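Local coordinates for beta-agarase (Persicobacter, PDB 6AII), which probably hydrolyses the beta-1,4 linkages of agarose to release neoagarobiose, acting as a glycoside hydrolase of family GH16, at residues M76-S81 against H311-D316; T103-V108 against I284-Q289. All coordinates share one frame; numbering follows the deposited sequence.

Interaction 1 of 2, residues M76-S81 against H311-D316. With CA (calcium ion), chain B.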
loop_
_atom_site.group_PDB
_atom_site.type_symbol
_atom_site.label_atom_id
_atom_site.label_comp_id
_atom_site.label_asym_id
_atom_site.label_seq_id
_atom_site.Cartn_x
_atom_site.Cartn_y
_atom_site.Cartn_z
ATOM N N MET A 76 2.706 13.311 6.514
ATOM C CA MET A 76 3.762 12.383 6.923
ATOM C C MET A 76 4.706 12.246 5.715
ATOM O O MET A 76 4.218 12.181 4.553
ATOM C CB MET A 76 3.205 11.007 7.278
ATOM C CG MET A 76 4.266 9.987 7.513
ATOM S SD MET A 76 3.521 8.468 8.259
ATOM C CE MET A 76 3.316 8.897 9.909
ATOM N N ASN A 77 5.990 12.231 5.965
ATOM C CA ASN A 77 7.038 12.122 4.953
ATOM C C ASN A 77 7.727 10.762 5.141
ATOM O O ASN A 77 8.207 10.458 6.240
ATOM C CB ASN A 77 8.107 13.196 5.149
ATOM C CG ASN A 77 7.533 14.584 5.114
ATOM O OD1 ASN A 77 7.003 14.923 4.073
ATOM N ND2 ASN A 77 7.686 15.338 6.216
ATOM N N ILE A 78 7.764 9.968 4.087
ATOM C CA ILE A 78 8.456 8.676 4.075
ATOM C C ILE A 78 9.592 8.833 3.059
ATOM O O ILE A 78 9.363 8.881 1.850
ATOM C CB ILE A 78 7.503 7.522 3.823
ATOM C CG1 ILE A 78 6.326 7.530 4.799
ATOM C CG2 ILE A 78 8.279 6.219 3.938
ATOM C CD1 ILE A 78 5.285 6.474 4.537
ATOM N N VAL A 79 10.821 8.991 3.587
ATOM C CA VAL A 79 11.926 9.551 2.843
ATOM C C VAL A 79 12.890 8.492 2.304
ATOM O O VAL A 79 13.210 7.590 3.052
ATOM C CB VAL A 79 12.704 10.561 3.693
ATOM C CG1 VAL A 79 13.914 11.070 2.967
ATOM C CG2 VAL A 79 11.734 11.670 4.134
ATOM N N ALA A 80 13.271 8.626 1.056
ATOM C CA ALA A 80 14.431 7.897 0.474
ATOM C C ALA A 80 15.638 8.821 0.465
ATOM O O ALA A 80 15.604 9.922 -0.119
ATOM C CB ALA A 80 14.137 7.340 -0.902
ATOM N N SER A 81 16.774 8.279 0.931
ATOM C CA SER A 81 18.024 9.038 0.925
ATOM C C SER A 81 19.191 8.057 0.757
ATOM O O SER A 81 18.971 6.843 0.725
ATOM C CB SER A 81 18.145 9.833 2.192
ATOM O OG SER A 81 18.126 9.008 3.345
ATOM N N HIS A 311 12.011 12.324 -3.842
ATOM C CA HIS A 311 12.277 10.986 -3.348
ATOM C C HIS A 311 11.619 10.802 -1.990
ATOM O O HIS A 311 12.200 10.276 -1.059
ATOM C CB HIS A 311 13.794 10.745 -3.357
ATOM C CG HIS A 311 14.274 10.507 -4.741
ATOM N ND1 HIS A 311 14.355 11.501 -5.700
ATOM C CD2 HIS A 311 14.702 9.363 -5.332
ATOM C CE1 HIS A 311 14.718 10.934 -6.847
ATOM N NE2 HIS A 311 14.980 9.623 -6.637
ATOM N N ILE A 312 10.383 11.257 -1.857
ATOM C CA ILE A 312 9.619 11.222 -0.623
ATOM C C ILE A 312 8.192 10.822 -0.999
ATOM O O ILE A 312 7.561 11.498 -1.848
ATOM C CB ILE A 312 9.577 12.592 0.087
ATOM C CG1 ILE A 312 10.984 13.166 0.289
ATOM C CG2 ILE A 312 8.777 12.497 1.386
ATOM C CD1 ILE A 312 10.984 14.521 0.958
ATOM N N MET A 313 7.687 9.869 -0.298
ATOM C CA MET A 313 6.272 9.487 -0.364
ATOM C C MET A 313 5.556 10.278 0.737
ATOM O O MET A 313 5.941 10.183 1.901
ATOM C CB MET A 313 6.056 8.009 -0.136
ATOM C CG MET A 313 4.593 7.578 -0.237
ATOM S SD MET A 313 4.436 5.800 0.203
ATOM C CE MET A 313 2.669 5.615 0.099
ATOM N N LYS A 314 4.535 11.056 0.389
ATOM C CA LYS A 314 3.893 11.961 1.352
ATOM C C LYS A 314 2.480 11.433 1.650
ATOM O O LYS A 314 1.794 10.934 0.718
ATOM C CB LYS A 314 3.798 13.385 0.808
ATOM C CG LYS A 314 5.143 13.988 0.545
ATOM C CD LYS A 314 5.096 15.386 -0.061
ATOM C CE LYS A 314 6.494 15.886 -0.324
ATOM N NZ LYS A 314 6.445 17.164 -1.064
ATOM N N VAL A 315 2.063 11.535 2.897
ATOM C CA VAL A 315 0.738 11.072 3.264
ATOM C C VAL A 315 0.012 12.279 3.890
ATOM O O VAL A 315 0.331 12.678 5.012
ATOM C CB VAL A 315 0.756 9.875 4.230
ATOM C CG1 VAL A 315 -0.662 9.367 4.502
ATOM C CG2 VAL A 315 1.651 8.735 3.711
ATOM N N ASP A 316 -0.960 12.813 3.143
ATOM C CA ASP A 316 -1.729 13.976 3.662
ATOM C C ASP A 316 -2.634 13.539 4.792
ATOM O O ASP A 316 -2.852 14.277 5.759
ATOM C CB ASP A 316 -2.523 14.575 2.506
ATOM C CG ASP A 316 -3.273 15.850 2.856
ATOM O OD1 ASP A 316 -2.864 16.541 3.832
ATOM O OD2 ASP A 316 -4.252 16.149 2.122
HETATM CA CA CA B . -2.693 16.896 6.124
HETATM O O HOH W 1 -2.688 19.182 5.077
#
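M76 and V315 hold each other by two backbone hydrogen bonds, M76 N to V315 O and V315 N to M76 O, the latter 2.8 Å long. They lie at one end of an antiparallel ladder between strands 75-79 and 312-325. The ladder belongs to one sheet of the beta-sandwich (jelly roll) common to GH16 enzymes. I78 and M313 form the next hydrogen-bonded pair, with M313 N 2.9 Å from I78 O. One further bond lies past V79, where A80 N bonds to H311 O at 2.9 Å. M76 O also receives a CA-H contact, from K314 CA at 3.2 Å.

M76, I78, M313 and V315 share one face. M76 CB and V315 CB sit abreast at 4.1 Å. M313 has CG anti to the backbone N (chi1 -178°), and its extended chain leads SD and CE away from strand 75-79. This face packs on the other sheet: I78 and M313 touch I284, M313 also touches I286, and M76 reaches V108.

N77, V79, I312 and K314 share the other face. I312 CG2 reaches its pair partner V79 and, diagonally, N77: I312 CG2 lies 4.1 Å from V79 CG2 and 3.9 Å from N77 CB. V79 and I312 stand alongside each other with their tips on the same face, whereas N77 slants across I312. The N77 amide is held from outside, ND2 bonding to the hydroxyls of S70 and S72. K314 stretches away to a salt bridge with E309.

At D316 the chain turns a corner into the calcium site. D5, D30, N32, G74 and a water complete the shell. D316 OD2 makes a salt bridge with R123. The backbone O of D316 binds the calcium ion, and its OD1 does so at 2.3 Å.

Interaction 2 of 2, residues T103-V108 against I284-Q289; sequences TQMGCV and INIEAQ
C107 and N285 face each other as a non-hydrogen-bonded antiparallel pair, their CA atoms 4.2 Å apart. The touching parts of the two chains run 157° apart. V108 and I284 form the neighbouring hydrogen-bonded pair, with V108 N 2.8 Å from I284 O and a return bond from I284 N to V108 O. Past C107 one bond remains, with I286 N 3.2 Å from G106 O; it is long but almost straight (174° at the hydrogen). Beyond G106 the backbones part, and the side chain of M105 reaches across to the other strand.

M105 CB lies 3.7 Å from I286 CG1. I286 carries CG1 between its backbone N and carbonyl carbon (chi1 65°), which brings CG1 and CD1 against CB and CG of M105. Farther out, M105 SD rests 3.5 Å from E287 CA, and CE lies beside the methyl of A288. F131 touches both M105 and I286. An alanine at M105 would keep the CB contact but would probably open a gap over E287 and A288 and leave I286 CD1 poorly covered.

The strands, 97-110 and 280-287, are neighbours in the second sheet of the GH16 jelly roll. I284 and V108 point to one face, where I284 packs on V315 and I318 of the opposing sheet. C107 and N285 point to the other, beside W64. That face probably looks toward the substrate cleft, as in GH16 relatives.

There C107 SG sits 3.7 Å from N285 CB. The N285 amide is gripped at both ends. OD1 accepts from W136 NE1. ND2 bonds to E287 OE1 at 3.0 Å and also to I286 O, approaching the latter from above its carbonyl plane. E287 OE2 uses its anti lone pair for Q289 NE2, 2.7 Å away. Q289 is the N-cap residue of helix 290-294.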
loop_
_atom_site.group_PDB
_atom_site.type_symbol
_atom_site.label_atom_id
_atom_site.label_comp_id
_atom_site.label_asym_id
_atom_site.label_seq_id
_atom_site.Cartn_x
_atom_site.Cartn_y
_atom_site.Cartn_z
ATOM N N THR A 103 19.719 2.223 -0.263
ATOM C CA THR A 103 18.888 3.430 -0.126
ATOM C C THR A 103 18.244 3.388 1.248
ATOM O O THR A 103 17.496 2.421 1.569
ATOM C CB THR A 103 17.873 3.528 -1.277
ATOM O OG1 THR A 103 18.506 3.353 -2.537
ATOM C CG2 THR A 103 17.072 4.831 -1.230
ATOM N N GLN A 104 18.465 4.395 2.096
ATOM C CA GLN A 104 17.835 4.485 3.357
ATOM C C GLN A 104 16.401 4.958 3.149
ATOM O O GLN A 104 16.216 5.846 2.298
ATOM C CB GLN A 104 18.591 5.405 4.309
ATOM C CG GLN A 104 19.985 4.851 4.708
ATOM C CD GLN A 104 21.013 5.032 3.632
ATOM O OE1 GLN A 104 21.221 6.137 3.076
ATOM N NE2 GLN A 104 21.697 3.904 3.259
ATOM N N MET A 105 15.491 4.296 3.820
ATOM C CA MET A 105 14.070 4.470 3.473
ATOM C C MET A 105 13.233 4.410 4.715
ATOM O O MET A 105 13.717 4.115 5.780
ATOM C CB MET A 105 13.656 3.378 2.476
ATOM C CG MET A 105 14.205 3.627 1.089
ATOM S SD MET A 105 13.749 2.296 -0.066
ATOM C CE MET A 105 13.387 3.178 -1.555
ATOM N N GLY A 106 11.943 4.709 4.611
ATOM C CA GLY A 106 11.092 4.665 5.777
ATOM C C GLY A 106 9.984 3.642 5.676
ATOM O O GLY A 106 9.547 3.214 4.567
ATOM N N CYS A 107 9.477 3.254 6.848
ATOM C CA CYS A 107 8.433 2.289 6.982
ATOM C C CYS A 107 7.616 2.652 8.223
ATOM O O CYS A 107 8.224 2.975 9.251
ATOM C CB CYS A 107 9.031 0.886 7.078
ATOM S SG CYS A 107 7.810 -0.410 7.220
ATOM N N VAL A 108 6.286 2.659 8.092
ATOM C CA VAL A 108 5.414 3.020 9.173
ATOM C C VAL A 108 4.408 1.908 9.429
ATOM O O VAL A 108 3.822 1.380 8.461
ATOM C CB VAL A 108 4.712 4.339 8.813
ATOM C CG1 VAL A 108 3.654 4.663 9.826
ATOM C CG2 VAL A 108 5.735 5.453 8.692
ATOM N N ILE A 284 2.445 1.588 5.834
ATOM C CA ILE A 284 2.755 2.495 4.703
ATOM C C ILE A 284 4.279 2.578 4.611
ATOM O O ILE A 284 4.956 2.867 5.582
ATOM C CB ILE A 284 2.160 3.885 4.879
ATOM C CG1 ILE A 284 0.666 3.774 5.181
ATOM C CG2 ILE A 284 2.464 4.688 3.616
ATOM C CD1 ILE A 284 -0.046 5.105 5.130
ATOM N N ASN A 285 4.808 2.245 3.446
ATOM C CA ASN A 285 6.249 2.212 3.358
ATOM C C ASN A 285 6.715 2.416 1.918
ATOM O O ASN A 285 5.937 2.321 0.941
ATOM C CB ASN A 285 6.850 0.889 3.868
ATOM C CG ASN A 285 6.737 -0.243 2.859
ATOM O OD1 ASN A 285 5.683 -0.818 2.682
ATOM N ND2 ASN A 285 7.806 -0.594 2.170
ATOM N N ILE A 286 8.027 2.644 1.810
ATOM C CA ILE A 286 8.693 2.645 0.531
ATOM C C ILE A 286 9.793 1.573 0.571
ATOM O O ILE A 286 10.244 1.194 1.652
ATOM C CB ILE A 286 9.282 4.010 0.146
ATOM C CG1 ILE A 286 10.416 4.448 1.077
ATOM C CG2 ILE A 286 8.130 5.047 0.055
ATOM C CD1 ILE A 286 11.039 5.821 0.784
ATOM N N GLU A 287 10.081 0.993 -0.570
ATOM C CA GLU A 287 11.116 -0.020 -0.613
ATOM C C GLU A 287 11.687 -0.133 -2.014
ATOM O O GLU A 287 11.062 0.214 -3.007
ATOM C CB GLU A 287 10.557 -1.352 -0.142
ATOM C CG GLU A 287 9.393 -1.869 -0.823
ATOM C CD GLU A 287 8.724 -3.109 -0.143
ATOM O OE1 GLU A 287 8.596 -3.243 1.089
ATOM O OE2 GLU A 287 8.452 -4.021 -0.914
ATOM N N ALA A 288 12.870 -0.728 -2.040
ATOM C CA ALA A 288 13.572 -1.096 -3.290
ATOM C C ALA A 288 13.640 -2.608 -3.279
ATOM O O ALA A 288 14.506 -3.141 -2.568
ATOM C CB ALA A 288 14.904 -0.453 -3.378
ATOM N N GLN A 289 12.762 -3.290 -3.972
ATOM C CA GLN A 289 12.740 -4.742 -3.915
ATOM C C GLN A 289 13.879 -5.296 -4.789
ATOM O O GLN A 289 14.319 -4.664 -5.758
ATOM C CB GLN A 289 11.387 -5.279 -4.400
ATOM C CG GLN A 289 10.249 -4.695 -3.561
ATOM C CD GLN A 289 8.974 -4.392 -4.325
ATOM O OE1 GLN A 289 8.864 -4.612 -5.533
ATOM N NE2 GLN A 289 8.016 -3.841 -3.614
#

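From the N terminus the chain first passes M76-S81, on strand 75-79. It then reaches T103-V108, on strand 97-110, in the other sheet. After most of the domain, I284-Q289 comes back beside 103-108 and closes the loop of interaction 2. Helices 290-294 and 301-306 follow, and H311-D316 then closes the longer loop of interaction 1. Interaction 2 is thus nested inside interaction 1. One contact lies in each sheet of the sandwich, their centres about 9 Å apart. They meet in the interior, where I78 CD1 packs 3.5 Å from I284 CG2. S81 N, just past the end of strand 75-79, also probably bonds to Q104 O on strand 97-110.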